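Local coordinates for imelysin-like protein (Psychrobacter arcticus, PDB 3PF0) that is of unknown function but belongs to the imelysin-like (peptidase M75) family and has been proposed to be a metalloendopeptidase, at residues Gly266-Asn280 with Leu308-Leu322. Residues are numbered along the deposited sequence; the frame is centred on the assembly and turned at random.
Sequences GQSRAIINAKLATLN and LADTTALLAQMPEDL
Leu276 and Leu315 interlock at the centre of the helical segments 268-280 and 308-316, whose axes come within 10.3 Å and whose N-to-C directions differ by 162°. Each is a knob in a hole of the other helix: Leu276 sits among Leu308, Thr311, Thr312 and Leu315, and Leu315 among Arg269, Ile272, Asn273 and Leu276. Leucine's forked end suits this place: CD1 of Leu276 reaches CG2 of Thr311 at 3.7 Å, while its CD2 meets Leu308. With CG anti to the backbone N (chi1 -165°), Leu315 lays CD2 against the Asn273 backbone and both methyls against CG2 of Ile272. CG1 of Ile272 turns instead to CD1 of Leu322. Thr311 turns its methyl here, while its hydroxyl hydrogen-bonds Ala307 O. In this all-helical chain, Ile272 also touches helix 225-250 and Thr311 helix 327-351.

Farther out, water 3 joins Asn273 OD1 to Thr312 O. Beyond the second helix the chain folds back over the start of the first. Arginine's length suits position 269: its aliphatic carbons pack on Leu315, and a bend at chi3 (70°) sends NH1 to Met318 O, 2.8 Å away and in the guanidinium plane. Arg269 N donates to Glu320 O (3.1 Å). Serine's short hydroxyl, held close to the backbone, lets Ser268 OG accept from Leu322 N (2.9 Å).

The leucine knobs fill the interface between the helices, whereas main-chain groups of the returning loop are held by Arg269 N and by the Ser268 and Arg269 side chains; the Glu320 carboxylate, with OE2 4.6 Å from Arg269 NH2, probably adds only diffuse attraction.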
loop_
_atom_site.group_PDB
_atom_site.type_symbol
_atom_site.label_atom_id
_atom_site.label_comp_id
_atom_site.label_asym_id
_atom_site.label_seq_id
_atom_site.Cartn_x
_atom_site.Cartn_y
_atom_site.Cartn_z
ATOM N N GLY A 266 -4.157 15.767 -0.099
ATOM C CA GLY A 266 -3.359 16.322 -1.187
ATOM C C GLY A 266 -1.940 15.802 -1.121
ATOM O O GLY A 266 -0.985 16.546 -1.366
ATOM N N GLN A 267 -1.793 14.514 -0.761
ATOM C CA GLN A 267 -0.479 13.890 -0.617
ATOM C C GLN A 267 -0.328 12.650 -1.524
ATOM O O GLN A 267 0.263 11.658 -1.103
ATOM C CB GLN A 267 -0.233 13.534 0.868
ATOM C CG GLN A 267 -0.144 14.752 1.811
ATOM C CD GLN A 267 1.078 15.626 1.579
ATOM O OE1 GLN A 267 2.077 15.214 0.971
ATOM N NE2 GLN A 267 1.027 16.864 2.069
ATOM N N SER A 268 -0.823 12.718 -2.777
ATOM C CA SER A 268 -0.733 11.574 -3.698
ATOM C C SER A 268 0.702 11.222 -4.070
ATOM O O SER A 268 0.989 10.038 -4.206
ATOM C CB SER A 268 -1.561 11.780 -4.964
ATOM O OG SER A 268 -1.505 13.109 -5.453
ATOM N N ARG A 269 1.594 12.225 -4.238
ATOM C CA ARG A 269 3.007 11.996 -4.576
ATOM C C ARG A 269 3.690 11.103 -3.517
ATOM O O ARG A 269 4.415 10.187 -3.889
ATOM C CB ARG A 269 3.763 13.322 -4.741
ATOM C CG ARG A 269 5.165 13.153 -5.356
ATOM C CD ARG A 269 5.975 14.438 -5.354
ATOM N NE ARG A 269 6.389 14.839 -4.008
ATOM C CZ ARG A 269 6.770 16.072 -3.679
ATOM N NH1 ARG A 269 6.802 17.032 -4.594
ATOM N NH2 ARG A 269 7.120 16.353 -2.432
ATOM N N ALA A 270 3.410 11.340 -2.222
ATOM C CA ALA A 270 3.952 10.561 -1.109
ATOM C C ALA A 270 3.484 9.094 -1.141
ATOM O O ALA A 270 4.264 8.210 -0.793
ATOM C CB ALA A 270 3.568 11.199 0.218
ATOM N N ILE A 271 2.228 8.838 -1.570
ATOM C CA ILE A 271 1.680 7.477 -1.655
ATOM C C ILE A 271 2.337 6.719 -2.827
ATOM O O ILE A 271 2.790 5.594 -2.628
ATOM C CB ILE A 271 0.120 7.467 -1.739
ATOM C CG1 ILE A 271 -0.525 8.291 -0.586
ATOM C CG2 ILE A 271 -0.435 6.034 -1.765
ATOM C CD1 ILE A 271 -0.066 7.893 0.898
ATOM N N ILE A 272 2.435 7.349 -4.020
ATOM C CA ILE A 272 3.042 6.730 -5.210
ATOM C C ILE A 272 4.541 6.440 -4.955
ATOM O O ILE A 272 5.021 5.371 -5.320
ATOM C CB ILE A 272 2.796 7.585 -6.492
ATOM C CG1 ILE A 272 1.272 7.799 -6.755
ATOM C CG2 ILE A 272 3.493 6.999 -7.733
ATOM C CD1 ILE A 272 0.348 6.518 -6.830
ATOM N N ASN A 273 5.248 7.374 -4.291
ATOM C CA ASN A 273 6.660 7.265 -3.925
ATOM C C ASN A 273 6.903 6.078 -2.978
ATOM O O ASN A 273 7.835 5.301 -3.205
ATOM C CB ASN A 273 7.119 8.572 -3.281
ATOM C CG ASN A 273 8.604 8.717 -3.116
ATOM O OD1 ASN A 273 9.372 8.716 -4.086
ATOM N ND2 ASN A 273 9.027 8.909 -1.879
ATOM N N ALA A 274 6.057 5.914 -1.948
ATOM C CA ALA A 274 6.170 4.807 -0.991
ATOM C C ALA A 274 6.027 3.458 -1.708
ATOM O O ALA A 274 6.814 2.547 -1.452
ATOM C CB ALA A 274 5.116 4.942 0.103
ATOM N N LYS A 275 5.076 3.362 -2.665
ATOM C CA LYS A 275 4.852 2.146 -3.447
ATOM C C LYS A 275 6.038 1.875 -4.370
ATOM O O LYS A 275 6.500 0.734 -4.427
ATOM C CB LYS A 275 3.544 2.229 -4.248
ATOM C CG LYS A 275 2.311 2.240 -3.357
ATOM C CD LYS A 275 1.027 2.070 -4.146
ATOM C CE LYS A 275 -0.098 1.783 -3.192
ATOM N NZ LYS A 275 -1.074 0.836 -3.774
ATOM N N LEU A 276 6.571 2.926 -5.045
ATOM C CA LEU A 276 7.726 2.787 -5.945
ATOM C C LEU A 276 8.979 2.328 -5.191
ATOM O O LEU A 276 9.672 1.426 -5.661
ATOM C CB LEU A 276 8.031 4.097 -6.700
ATOM C CG LEU A 276 7.277 4.362 -7.997
ATOM C CD1 LEU A 276 7.621 5.751 -8.530
ATOM C CD2 LEU A 276 7.583 3.298 -9.064
ATOM N N ALA A 277 9.251 2.930 -4.022
ATOM C CA ALA A 277 10.409 2.598 -3.182
ATOM C C ALA A 277 10.356 1.141 -2.672
ATOM O O ALA A 277 11.403 0.496 -2.555
ATOM C CB ALA A 277 10.491 3.562 -2.006
ATOM N N THR A 278 9.142 0.620 -2.403
ATOM C CA THR A 278 8.934 -0.752 -1.927
ATOM C C THR A 278 9.198 -1.718 -3.084
ATOM O O THR A 278 9.896 -2.719 -2.897
ATOM C CB THR A 278 7.538 -0.874 -1.312
ATOM O OG1 THR A 278 7.492 0.013 -0.199
ATOM C CG2 THR A 278 7.204 -2.285 -0.856
ATOM N N LEU A 279 8.680 -1.393 -4.280
ATOM C CA LEU A 279 8.889 -2.180 -5.497
ATOM C C LEU A 279 10.376 -2.186 -5.866
ATOM O O LEU A 279 10.905 -3.246 -6.205
ATOM C CB LEU A 279 8.036 -1.631 -6.654
ATOM C CG LEU A 279 7.893 -2.526 -7.894
ATOM C CD1 LEU A 279 7.009 -3.741 -7.612
ATOM C CD2 LEU A 279 7.307 -1.746 -9.051
ATOM N N ASN A 280 11.057 -1.017 -5.743
ATOM C CA ASN A 280 12.496 -0.887 -6.005
ATOM C C ASN A 280 13.318 -1.749 -5.031
ATOM O O ASN A 280 14.305 -2.363 -5.442
ATOM C CB ASN A 280 12.947 0.567 -5.917
ATOM C CG ASN A 280 14.378 0.756 -6.342
ATOM O OD1 ASN A 280 14.722 0.592 -7.514
ATOM N ND2 ASN A 280 15.251 1.069 -5.388
ATOM N N LEU A 308 12.867 1.940 -12.674
ATOM C CA LEU A 308 12.341 2.348 -11.377
ATOM C C LEU A 308 12.985 3.666 -10.909
ATOM O O LEU A 308 12.286 4.534 -10.383
ATOM C CB LEU A 308 12.543 1.240 -10.333
ATOM C CG LEU A 308 11.481 0.138 -10.325
ATOM C CD1 LEU A 308 12.071 -1.154 -9.881
ATOM C CD2 LEU A 308 10.326 0.495 -9.418
ATOM N N ALA A 309 14.295 3.829 -11.147
ATOM C CA ALA A 309 15.047 5.038 -10.810
ATOM C C ALA A 309 14.575 6.244 -11.640
ATOM O O ALA A 309 14.501 7.342 -11.088
ATOM C CB ALA A 309 16.539 4.809 -11.020
ATOM N N ASP A 310 14.240 6.042 -12.940
ATOM C CA ASP A 310 13.749 7.109 -13.825
ATOM C C ASP A 310 12.351 7.584 -13.393
ATOM O O ASP A 310 12.061 8.785 -13.451
ATOM C CB ASP A 310 13.709 6.649 -15.302
ATOM C CG ASP A 310 15.036 6.267 -15.948
ATOM O OD1 ASP A 310 16.095 6.746 -15.476
ATOM O OD2 ASP A 310 15.015 5.492 -16.932
ATOM N N THR A 311 11.487 6.633 -12.974
ATOM C CA THR A 311 10.121 6.900 -12.518
ATOM C C THR A 311 10.180 7.700 -11.214
ATOM O O THR A 311 9.445 8.677 -11.071
ATOM C CB THR A 311 9.314 5.583 -12.379
ATOM O OG1 THR A 311 9.516 4.782 -13.546
ATOM C CG2 THR A 311 7.816 5.826 -12.208
ATOM N N THR A 312 11.083 7.306 -10.292
ATOM C CA THR A 312 11.304 7.956 -8.994
ATOM C C THR A 312 11.809 9.407 -9.216
ATOM O O THR A 312 11.313 10.332 -8.565
ATOM C CB THR A 312 12.262 7.106 -8.130
ATOM O OG1 THR A 312 11.711 5.793 -7.996
ATOM C CG2 THR A 312 12.488 7.693 -6.735
ATOM N N ALA A 313 12.752 9.596 -10.159
ATOM C CA ALA A 313 13.294 10.912 -10.506
ATOM C C ALA A 313 12.210 11.806 -11.133
ATOM O O ALA A 313 12.163 13.002 -10.842
ATOM C CB ALA A 313 14.479 10.763 -11.449
ATOM N N LEU A 314 11.321 11.224 -11.960
ATOM C CA LEU A 314 10.220 11.968 -12.579
ATOM C C LEU A 314 9.180 12.380 -11.525
ATOM O O LEU A 314 8.701 13.511 -11.545
ATOM C CB LEU A 314 9.564 11.130 -13.691
ATOM C CG LEU A 314 8.447 11.788 -14.506
ATOM C CD1 LEU A 314 8.993 12.844 -15.462
ATOM C CD2 LEU A 314 7.680 10.751 -15.273
ATOM N N LEU A 315 8.865 11.475 -10.585
ATOM C CA LEU A 315 7.895 11.730 -9.530
ATOM C C LEU A 315 8.374 12.842 -8.585
ATOM O O LEU A 315 7.562 13.674 -8.181
ATOM C CB LEU A 315 7.624 10.435 -8.764
ATOM C CG LEU A 315 6.402 10.388 -7.849
ATOM C CD1 LEU A 315 5.103 10.345 -8.647
ATOM C CD2 LEU A 315 6.465 9.183 -6.984
ATOM N N ALA A 316 9.694 12.891 -8.297
ATOM C CA ALA A 316 10.326 13.865 -7.399
ATOM C C ALA A 316 10.210 15.323 -7.886
ATOM O O ALA A 316 10.249 16.238 -7.058
ATOM C CB ALA A 316 11.796 13.512 -7.199
ATOM N N GLN A 317 10.081 15.544 -9.205
ATOM C CA GLN A 317 9.982 16.903 -9.755
ATOM C C GLN A 317 8.506 17.319 -9.983
ATOM O O GLN A 317 8.238 18.432 -10.442
ATOM C CB GLN A 317 10.846 17.068 -11.027
ATOM C CG GLN A 317 10.483 16.196 -12.243
ATOM C CD GLN A 317 11.549 16.201 -13.334
ATOM O OE1 GLN A 317 11.864 15.166 -13.935
ATOM N NE2 GLN A 317 12.135 17.360 -13.627
HETATM N N MSE A 318 7.557 16.451 -9.581
HETATM C CA MSE A 318 6.113 16.708 -9.683
HETATM C C MSE A 318 5.583 17.310 -8.352
HETATM O O MSE A 318 6.279 17.193 -7.342
HETATM C CB MSE A 318 5.370 15.408 -10.035
HETATM C CG MSE A 318 5.627 14.939 -11.454
HETATM SE SE MSE A 318 4.753 13.237 -11.876
HETATM C CE MSE A 318 2.923 13.822 -12.161
ATOM N N PRO A 319 4.385 17.956 -8.304
ATOM C CA PRO A 319 3.913 18.536 -7.025
ATOM C C PRO A 319 3.433 17.482 -6.014
ATOM O O PRO A 319 3.282 16.310 -6.371
ATOM C CB PRO A 319 2.756 19.451 -7.459
ATOM C CG PRO A 319 2.842 19.544 -8.958
ATOM C CD PRO A 319 3.427 18.243 -9.388
ATOM N N GLU A 320 3.211 17.904 -4.738
ATOM C CA GLU A 320 2.720 17.053 -3.635
ATOM C C GLU A 320 1.419 16.368 -4.009
ATOM O O GLU A 320 1.219 15.203 -3.674
ATOM C CB GLU A 320 2.516 17.867 -2.355
ATOM C CG GLU A 320 3.797 18.194 -1.614
ATOM C CD GLU A 320 3.599 18.788 -0.234
ATOM O OE1 GLU A 320 2.522 19.375 0.030
ATOM O OE2 GLU A 320 4.536 18.668 0.587
ATOM N N ASP A 321 0.531 17.108 -4.705
ATOM C CA ASP A 321 -0.732 16.617 -5.247
ATOM C C ASP A 321 -0.516 16.456 -6.747
ATOM O O ASP A 321 -0.367 17.455 -7.461
ATOM C CB ASP A 321 -1.883 17.593 -4.920
ATOM C CG ASP A 321 -3.279 17.125 -5.295
ATOM O OD1 ASP A 321 -3.397 16.178 -6.104
ATOM O OD2 ASP A 321 -4.253 17.732 -4.814
ATOM N N LEU A 322 -0.464 15.197 -7.219
ATOM C CA LEU A 322 -0.209 14.867 -8.632
ATOM C C LEU A 322 -1.288 15.409 -9.569
ATOM O O LEU A 322 -1.017 15.579 -10.757
ATOM C CB LEU A 322 -0.040 13.349 -8.836
ATOM C CG LEU A 322 1.123 12.677 -8.061
ATOM C CD1 LEU A 322 1.145 11.188 -8.298
ATOM C CD2 LEU A 322 2.476 13.280 -8.422
HETATM O O HOH W 1 2.805 14.312 -1.474
HETATM O O HOH W 2 -3.470 13.981 -3.743
HETATM O O HOH W 3 10.360 10.365 -6.008
#